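Endonuclease V isoform X2 (Ciona intestinalis, PDB 6OZI) probably cleaves nucleic acid strands at sites marked by inosine, in a metal-dependent hydrolysis, as an RNase H-like nuclease of the endonuclease V family. Local coordinates at residues A[223-226]-A[227-231]; A[191-194]-A[195-198]. The protein carries 1 engineered substitution. All blocks are in the same frame, centred on the assembly; numbering follows the deposited sequence.

Interaction 1: residues A[223-226]-A[227-231]; sequences TRIP and EPIKM. With nucleotides of chain D.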
loop_
_atom_site.group_PDB
_atom_site.type_symbol
_atom_site.label_atom_id
_atom_site.label_comp_id
_atom_site.label_asym_id
_atom_site.label_seq_id
_atom_site.Cartn_x
_atom_site.Cartn_y
_atom_site.Cartn_z
ATOM N N THR A 223 10.593 7.390 -11.284
ATOM C CA THR A 223 10.406 5.978 -11.005
ATOM C C THR A 223 9.562 5.377 -12.134
ATOM O O THR A 223 9.305 6.031 -13.148
ATOM C CB THR A 223 9.769 5.800 -9.622
ATOM O OG1 THR A 223 8.494 6.451 -9.589
ATOM C CG2 THR A 223 10.665 6.411 -8.547
ATOM N N ARG A 224 9.123 4.126 -11.955
ATOM C CA ARG A 224 8.453 3.415 -13.042
ATOM C C ARG A 224 7.225 4.175 -13.537
ATOM O O ARG A 224 7.007 4.304 -14.748
ATOM C CB ARG A 224 8.060 2.003 -12.597
ATOM C CG ARG A 224 7.417 1.166 -13.700
ATOM C CD ARG A 224 6.980 -0.207 -13.186
ATOM N NE ARG A 224 6.284 -0.992 -14.206
ATOM C CZ ARG A 224 4.977 -1.249 -14.205
ATOM N NH1 ARG A 224 4.206 -0.793 -13.234
ATOM N NH2 ARG A 224 4.438 -1.972 -15.177
ATOM N N ILE A 225 6.403 4.667 -12.618
ATOM C CA ILE A 225 5.186 5.394 -12.968
ATOM C C ILE A 225 5.556 6.859 -13.194
ATOM O O ILE A 225 5.952 7.536 -12.233
ATOM C CB ILE A 225 4.120 5.262 -11.878
ATOM C CG1 ILE A 225 3.923 3.790 -11.492
ATOM C CG2 ILE A 225 2.826 5.880 -12.341
ATOM C CD1 ILE A 225 3.555 2.898 -12.641
ATOM N N PRO A 226 5.417 7.384 -14.408
ATOM C CA PRO A 226 5.776 8.787 -14.657
ATOM C C PRO A 226 5.061 9.743 -13.708
ATOM O O PRO A 226 3.920 9.509 -13.294
ATOM C CB PRO A 226 5.340 9.010 -16.110
ATOM C CG PRO A 226 5.409 7.652 -16.723
ATOM C CD PRO A 226 4.972 6.704 -15.636
ATOM N N GLU A 227 5.748 10.839 -13.386
ATOM C CA GLU A 227 5.307 11.744 -12.324
ATOM C C GLU A 227 3.872 12.249 -12.461
ATOM O O GLU A 227 3.149 12.239 -11.451
ATOM C CB GLU A 227 6.299 12.914 -12.227
ATOM C CG GLU A 227 7.678 12.511 -11.725
ATOM C CD GLU A 227 7.633 11.903 -10.326
ATOM O OE1 GLU A 227 7.369 12.642 -9.355
ATOM O OE2 GLU A 227 7.859 10.683 -10.199
ATOM N N PRO A 228 3.395 12.722 -13.624
ATOM C CA PRO A 228 2.006 13.229 -13.666
ATOM C C PRO A 228 0.974 12.154 -13.363
ATOM O O PRO A 228 -0.011 12.401 -12.648
ATOM C CB PRO A 228 1.869 13.765 -15.098
ATOM C CG PRO A 228 3.276 13.964 -15.580
ATOM C CD PRO A 228 4.073 12.886 -14.927
ATOM N N ILE A 229 1.193 10.946 -13.881
ATOM C CA ILE A 229 0.318 9.825 -13.561
ATOM C C ILE A 229 0.380 9.516 -12.074
ATOM O O ILE A 229 -0.652 9.362 -11.404
ATOM C CB ILE A 229 0.710 8.602 -14.402
ATOM C CG1 ILE A 229 0.433 8.886 -15.879
ATOM C CG2 ILE A 229 0.006 7.355 -13.903
ATOM C CD1 ILE A 229 1.010 7.873 -16.787
ATOM N N LYS A 230 1.598 9.444 -11.536
ATOM C CA LYS A 230 1.786 9.170 -10.119
ATOM C C LYS A 230 0.994 10.152 -9.267
ATOM O O LYS A 230 0.296 9.758 -8.322
ATOM C CB LYS A 230 3.280 9.227 -9.781
ATOM C CG LYS A 230 3.581 9.108 -8.296
ATOM C CD LYS A 230 5.060 9.323 -7.983
ATOM C CE LYS A 230 5.929 8.270 -8.654
ATOM N NZ LYS A 230 7.372 8.426 -8.291
ATOM N N MET A 231 1.061 11.438 -9.614
ATOM C CA MET A 231 0.433 12.442 -8.772
ATOM C C MET A 231 -1.088 12.398 -8.892
ATOM O O MET A 231 -1.794 12.419 -7.874
ATOM C CB MET A 231 1.003 13.819 -9.104
ATOM C CG MET A 231 2.491 13.871 -8.827
ATOM S SD MET A 231 2.788 13.441 -7.104
ATOM C CE MET A 231 4.578 13.491 -7.011
ATOM P P DA D 12 9.391 2.053 -8.835
ATOM O OP1 DA D 12 10.325 2.451 -9.912
ATOM O OP2 DA D 12 7.932 2.283 -8.976
ATOM O "O5'" DA D 12 9.605 0.506 -8.497
ATOM C "C5'" DA D 12 10.908 -0.055 -8.556
ATOM C "C4'" DA D 12 10.886 -1.489 -8.081
ATOM O "O4'" DA D 12 10.550 -1.508 -6.680
ATOM C "C3'" DA D 12 9.852 -2.372 -8.759
ATOM O "O3'" DA D 12 10.435 -3.014 -9.886
ATOM C "C2'" DA D 12 9.507 -3.382 -7.667
ATOM C "C1'" DA D 12 9.646 -2.556 -6.400
ATOM N N9 DA D 12 8.385 -1.982 -5.947
ATOM C C8 DA D 12 7.792 -0.829 -6.378
ATOM N N7 DA D 12 6.650 -0.566 -5.785
ATOM C C5 DA D 12 6.482 -1.625 -4.915
ATOM C C6 DA D 12 5.467 -1.947 -3.999
ATOM N N6 DA D 12 4.388 -1.190 -3.796
ATOM N N1 DA D 12 5.612 -3.079 -3.291
ATOM C C2 DA D 12 6.702 -3.832 -3.494
ATOM N N3 DA D 12 7.714 -3.640 -4.323
ATOM C C4 DA D 12 7.544 -2.507 -5.008
ATOM P P DC D 11 8.310 7.429 -4.923
ATOM O OP1 DC D 11 9.271 8.555 -4.938
ATOM O OP2 DC D 11 6.942 7.579 -5.469
ATOM O "O5'" DC D 11 9.002 6.250 -5.714
ATOM C "C5'" DC D 11 8.392 4.992 -5.740
ATOM C "C4'" DC D 11 9.415 3.914 -5.496
ATOM O "O4'" DC D 11 9.345 3.495 -4.125
ATOM C "C3'" DC D 11 9.197 2.669 -6.315
ATOM O "O3'" DC D 11 9.901 2.804 -7.516
ATOM C "C2'" DC D 11 9.790 1.566 -5.443
ATOM C "C1'" DC D 11 9.619 2.115 -4.031
ATOM N N1 DC D 11 8.530 1.475 -3.233
ATOM C C2 DC D 11 8.754 0.234 -2.644
ATOM O O2 DC D 11 9.839 -0.322 -2.829
ATOM N N3 DC D 11 7.774 -0.325 -1.895
ATOM C C4 DC D 11 6.622 0.314 -1.718
ATOM N N4 DC D 11 5.683 -0.277 -0.968
ATOM C C5 DC D 11 6.374 1.588 -2.309
ATOM C C6 DC D 11 7.350 2.129 -3.047
HETATM O O HOH W 1 8.268 8.915 -12.080
#

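Interaction 2: residues A[191-194]-A[195-198]; sequences LYAP and KVEK. With nucleotides of chain D.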
loop_
_atom_site.group_PDB
_atom_site.type_symbol
_atom_site.label_atom_id
_atom_site.label_comp_id
_atom_site.label_asym_id
_atom_site.label_seq_id
_atom_site.Cartn_x
_atom_site.Cartn_y
_atom_site.Cartn_z
ATOM N N LEU A 191 11.267 0.878 -20.702
ATOM C CA LEU A 191 11.831 0.741 -19.364
ATOM C C LEU A 191 12.836 1.877 -19.202
ATOM O O LEU A 191 13.984 1.765 -19.642
ATOM C CB LEU A 191 12.476 -0.629 -19.202
ATOM C CG LEU A 191 12.761 -1.174 -17.808
ATOM C CD1 LEU A 191 13.133 -2.641 -17.944
ATOM C CD2 LEU A 191 13.888 -0.400 -17.124
ATOM N N TYR A 192 12.418 2.954 -18.542
ATOM C CA TYR A 192 13.258 4.135 -18.402
ATOM C C TYR A 192 13.775 4.349 -16.993
ATOM O O TYR A 192 14.887 4.854 -16.830
ATOM C CB TYR A 192 12.485 5.390 -18.834
ATOM C CG TYR A 192 12.103 5.401 -20.296
ATOM C CD1 TYR A 192 12.979 4.936 -21.264
ATOM C CD2 TYR A 192 10.856 5.862 -20.705
ATOM C CE1 TYR A 192 12.633 4.948 -22.603
ATOM C CE2 TYR A 192 10.498 5.876 -22.044
ATOM C CZ TYR A 192 11.389 5.416 -22.987
ATOM O OH TYR A 192 11.040 5.423 -24.318
ATOM N N ALA A 193 13.031 3.921 -15.985
ATOM C CA ALA A 193 13.424 4.165 -14.610
ATOM C C ALA A 193 14.511 3.187 -14.176
ATOM O O ALA A 193 14.543 2.041 -14.626
ATOM C CB ALA A 193 12.221 4.024 -13.687
ATOM N N PRO A 194 15.411 3.613 -13.300
ATOM C CA PRO A 194 16.399 2.679 -12.756
ATOM C C PRO A 194 15.739 1.706 -11.792
ATOM O O PRO A 194 14.623 1.924 -11.309
ATOM C CB PRO A 194 17.401 3.590 -12.036
ATOM C CG PRO A 194 16.596 4.787 -11.646
ATOM C CD PRO A 194 15.574 4.977 -12.760
ATOM N N LYS A 195 16.430 0.588 -11.558
ATOM C CA LYS A 195 16.003 -0.433 -10.596
ATOM C C LYS A 195 14.623 -0.997 -10.941
ATOM O O LYS A 195 13.890 -1.458 -10.061
ATOM C CB LYS A 195 16.011 0.141 -9.172
ATOM C CG LYS A 195 17.338 0.781 -8.797
ATOM C CD LYS A 195 17.348 1.369 -7.396
ATOM C CE LYS A 195 18.717 1.989 -7.105
ATOM N NZ LYS A 195 18.968 2.263 -5.652
ATOM N N VAL A 196 14.255 -0.953 -12.220
ATOM C CA VAL A 196 12.971 -1.441 -12.708
ATOM C C VAL A 196 13.218 -2.480 -13.794
ATOM O O VAL A 196 14.054 -2.271 -14.680
ATOM C CB VAL A 196 12.112 -0.277 -13.245
ATOM C CG1 VAL A 196 10.928 -0.791 -14.058
ATOM C CG2 VAL A 196 11.637 0.596 -12.101
ATOM N N GLU A 197 12.483 -3.594 -13.736
ATOM C CA GLU A 197 12.510 -4.578 -14.810
ATOM C C GLU A 197 11.185 -4.732 -15.536
ATOM O O GLU A 197 11.168 -5.308 -16.632
ATOM C CB GLU A 197 12.928 -5.959 -14.279
ATOM C CG GLU A 197 14.366 -6.046 -13.806
ATOM C CD GLU A 197 14.737 -7.441 -13.353
ATOM O OE1 GLU A 197 14.278 -8.419 -13.982
ATOM O OE2 GLU A 197 15.484 -7.567 -12.360
ATOM N N LYS A 198 10.083 -4.246 -14.964
ATOM C CA LYS A 198 8.769 -4.407 -15.565
ATOM C C LYS A 198 8.491 -3.253 -16.521
ATOM O O LYS A 198 8.438 -2.096 -16.082
ATOM C CB LYS A 198 7.704 -4.476 -14.484
ATOM C CG LYS A 198 6.392 -5.090 -14.916
ATOM C CD LYS A 198 5.499 -5.364 -13.703
ATOM C CE LYS A 198 4.086 -5.767 -14.116
ATOM N NZ LYS A 198 4.041 -7.126 -14.737
ATOM P P DG D 13 9.502 -3.670 -11.017
ATOM O OP1 DG D 13 10.360 -4.259 -12.064
ATOM O OP2 DG D 13 8.458 -2.682 -11.356
ATOM O "O5'" DG D 13 8.768 -4.864 -10.277
ATOM C "C5'" DG D 13 9.485 -6.021 -9.913
ATOM C "C4'" DG D 13 8.558 -6.990 -9.223
ATOM O "O4'" DG D 13 7.944 -6.338 -8.091
ATOM C "C3'" DG D 13 7.399 -7.462 -10.099
ATOM O "O3'" DG D 13 7.577 -8.808 -10.449
ATOM C "C2'" DG D 13 6.148 -7.276 -9.233
ATOM C "C1'" DG D 13 6.721 -6.967 -7.861
ATOM N N9 DG D 13 5.852 -6.099 -7.086
ATOM C C8 DG D 13 5.601 -4.761 -7.283
ATOM N N7 DG D 13 4.737 -4.267 -6.432
ATOM C C5 DG D 13 4.397 -5.354 -5.634
ATOM C C6 DG D 13 3.499 -5.448 -4.545
ATOM O O6 DG D 13 2.803 -4.552 -4.039
ATOM N N1 DG D 13 3.455 -6.741 -4.026
ATOM C C2 DG D 13 4.179 -7.806 -4.505
ATOM N N2 DG D 13 4.007 -8.977 -3.884
ATOM N N3 DG D 13 5.012 -7.731 -5.525
ATOM C C4 DG D 13 5.071 -6.483 -6.037
ATOM P P DA D 12 9.391 2.053 -8.835
ATOM O OP1 DA D 12 10.325 2.451 -9.912
ATOM O OP2 DA D 12 7.932 2.283 -8.976
ATOM O "O5'" DA D 12 9.605 0.506 -8.497
ATOM C "C5'" DA D 12 10.908 -0.055 -8.556
ATOM C "C4'" DA D 12 10.886 -1.489 -8.081
ATOM O "O4'" DA D 12 10.550 -1.508 -6.680
ATOM C "C3'" DA D 12 9.852 -2.372 -8.759
ATOM O "O3'" DA D 12 10.435 -3.014 -9.886
ATOM C "C2'" DA D 12 9.507 -3.382 -7.667
ATOM C "C1'" DA D 12 9.646 -2.556 -6.400
ATOM N N9 DA D 12 8.385 -1.982 -5.947
ATOM C C8 DA D 12 7.792 -0.829 -6.378
ATOM N N7 DA D 12 6.650 -0.566 -5.785
ATOM C C5 DA D 12 6.482 -1.625 -4.915
ATOM C C6 DA D 12 5.467 -1.947 -3.999
ATOM N N6 DA D 12 4.388 -1.190 -3.796
ATOM N N1 DA D 12 5.612 -3.079 -3.291
ATOM C C2 DA D 12 6.702 -3.832 -3.494
ATOM N N3 DA D 12 7.714 -3.640 -4.323
ATOM C C4 DA D 12 7.544 -2.507 -5.008
ATOM P P DC D 14 6.516 -9.522 -11.419
ATOM O OP1 DC D 14 7.234 -10.672 -12.014
ATOM O OP2 DC D 14 5.832 -8.501 -12.255
ATOM O "O5'" DC D 14 5.398 -10.067 -10.437
ATOM C "C5'" DC D 14 5.623 -11.242 -9.707
ATOM C "C4'" DC D 14 4.424 -11.526 -8.841
ATOM O "O4'" DC D 14 4.147 -10.358 -8.056
ATOM C "C3'" DC D 14 3.144 -11.786 -9.621
ATOM O "O3'" DC D 14 2.958 -13.182 -9.791
ATOM C "C2'" DC D 14 2.040 -11.183 -8.747
ATOM C "C1'" DC D 14 2.797 -10.385 -7.686
ATOM N N1 DC D 14 2.298 -8.999 -7.544
ATOM C C2 DC D 14 1.318 -8.752 -6.596
ATOM O O2 DC D 14 0.920 -9.700 -5.915
ATOM N N3 DC D 14 0.842 -7.493 -6.448
ATOM C C4 DC D 14 1.308 -6.511 -7.230
ATOM N N4 DC D 14 0.807 -5.282 -7.051
ATOM C C5 DC D 14 2.317 -6.748 -8.216
ATOM C C6 DC D 14 2.775 -8.000 -8.340
#

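Interaction 1: residues A[223-226]-A[227-231]
Lys230 leaves its backbone with CG anti to N (chi1 174°), runs straight and then bends at its third torsion (chi3 -62°), which delivers the ammonium to the hydroxyl of Thr223. That hydroxyl sits in the crowded position between the backbone N and the carbonyl carbon, and the two side chains meet at about a right angle. The site is the N-terminus of helix 227-243 in this RNase H-like fold, with Pro226 as N-cap residue. Three bonds grip the ammonium. Lys230 NZ donates to Thr223 OG1 at 2.6 Å. Lys230 NZ also forms a salt bridge with Glu227 OE2, 3.0 Å away, on the syn lone pair of that oxygen. The third bond runs from Lys230 NZ to OP2 of DC11 in chain D, again at 3.0 Å, so the lysine probably offsets the charge of both carboxylate and phosphate. Glu227 OE2 has a second neighbour, a water 2.6 Å away; this water accepts from Thr223 N at 2.9 Å and can also reach Ile225 O, tying the loop to the helix start.

Beneath the polar network lies an apolar step. Ile225 and Ile229 meet methyl against methyl, with Ile225 CG2 and Ile229 CG2 3.5 Å apart. Pro226 CD loosely touches Ile229 CD1, the end of its longer branch, and Pro226, Pro228 and Ile229 all rest on Leu114 of strand 112-116. Helical bonding opens at once, Lys230 N donating almost straight (170°) to Pro226 O at 2.9 Å. Thr223 CG2 packs against the DC11 backbone of chain D, and a backbone amide holds the next phosphate with one bond: Arg224 N donates to OP1 of DA12 in chain D at 2.9 Å.

Interaction 2: residues A[191-194]-A[195-198]
Leu191 and Val196 run alongside one another, pointing opposite ways, across the hairpin loop that joins the adjacent antiparallel strands 184-190 and 200-206. The packing is mostly apolar. The first torsion of Leu191 (chi1 -162°) turns CG away from N and onto Val196. Both methyls lie against the carbonyl oxygen of Val196, Leu191 CD2 within 3.1 Å of Val196 O, a tight fit, and CD1 also nears the carbonyl of Glu197. Leu191 CG lies 4.2 Å from Val196 CG1. Cutting Leu191 back to an alanine removes both methyls and would probably leave a gap over the Val196 carbonyl. Helix 157-169 adds Phe164 and Arg168 to the surroundings of Leu191. The other branch, Val196 CG2, meets Ala193 CB at 3.8 Å and lies 3.2 Å from OP1 of DA12 in chain D. The chain turns at Lys195, whose backbone is in the left-handed helical region.

No hydrogen bond joins the two segments; the amides of Glu197 and Lys198 turn to the DNA and converge on one phosphate oxygen. Glu197 N donates to OP1 of DG13 in chain D at 2.8 Å (155°), and Lys198 N reaches the same DG13 oxygen, OP1, at 2.9 Å with a more bent angle of 137°. Further along the strand, Lys198 NZ makes a weak bond, 3.4 Å long, to OP2 of DC14 in chain D.

Overall arrangement
In sequence, 191-198 comes first and 223-231 follows, yet the centres of interactions 1 and 2 are only 13 Å apart and the two loops touch. Arg224 NE probably donates to Lys198 O at 3.1 Å, and Ala193 CB packs against Thr223 C at 3.4 Å. Val196 CG2 lies 3.9 Å from Arg224 CB. Together they form a continuous surface for four successive nucleotides of chain D: residues 223-231 take the phosphates of DC11 and DA12, residues 191-198 those of DG13 and DC14. At the junction both loops border the DA12 phosphate. A bound potassium ion is about 11 Å from the side chain of Ile225.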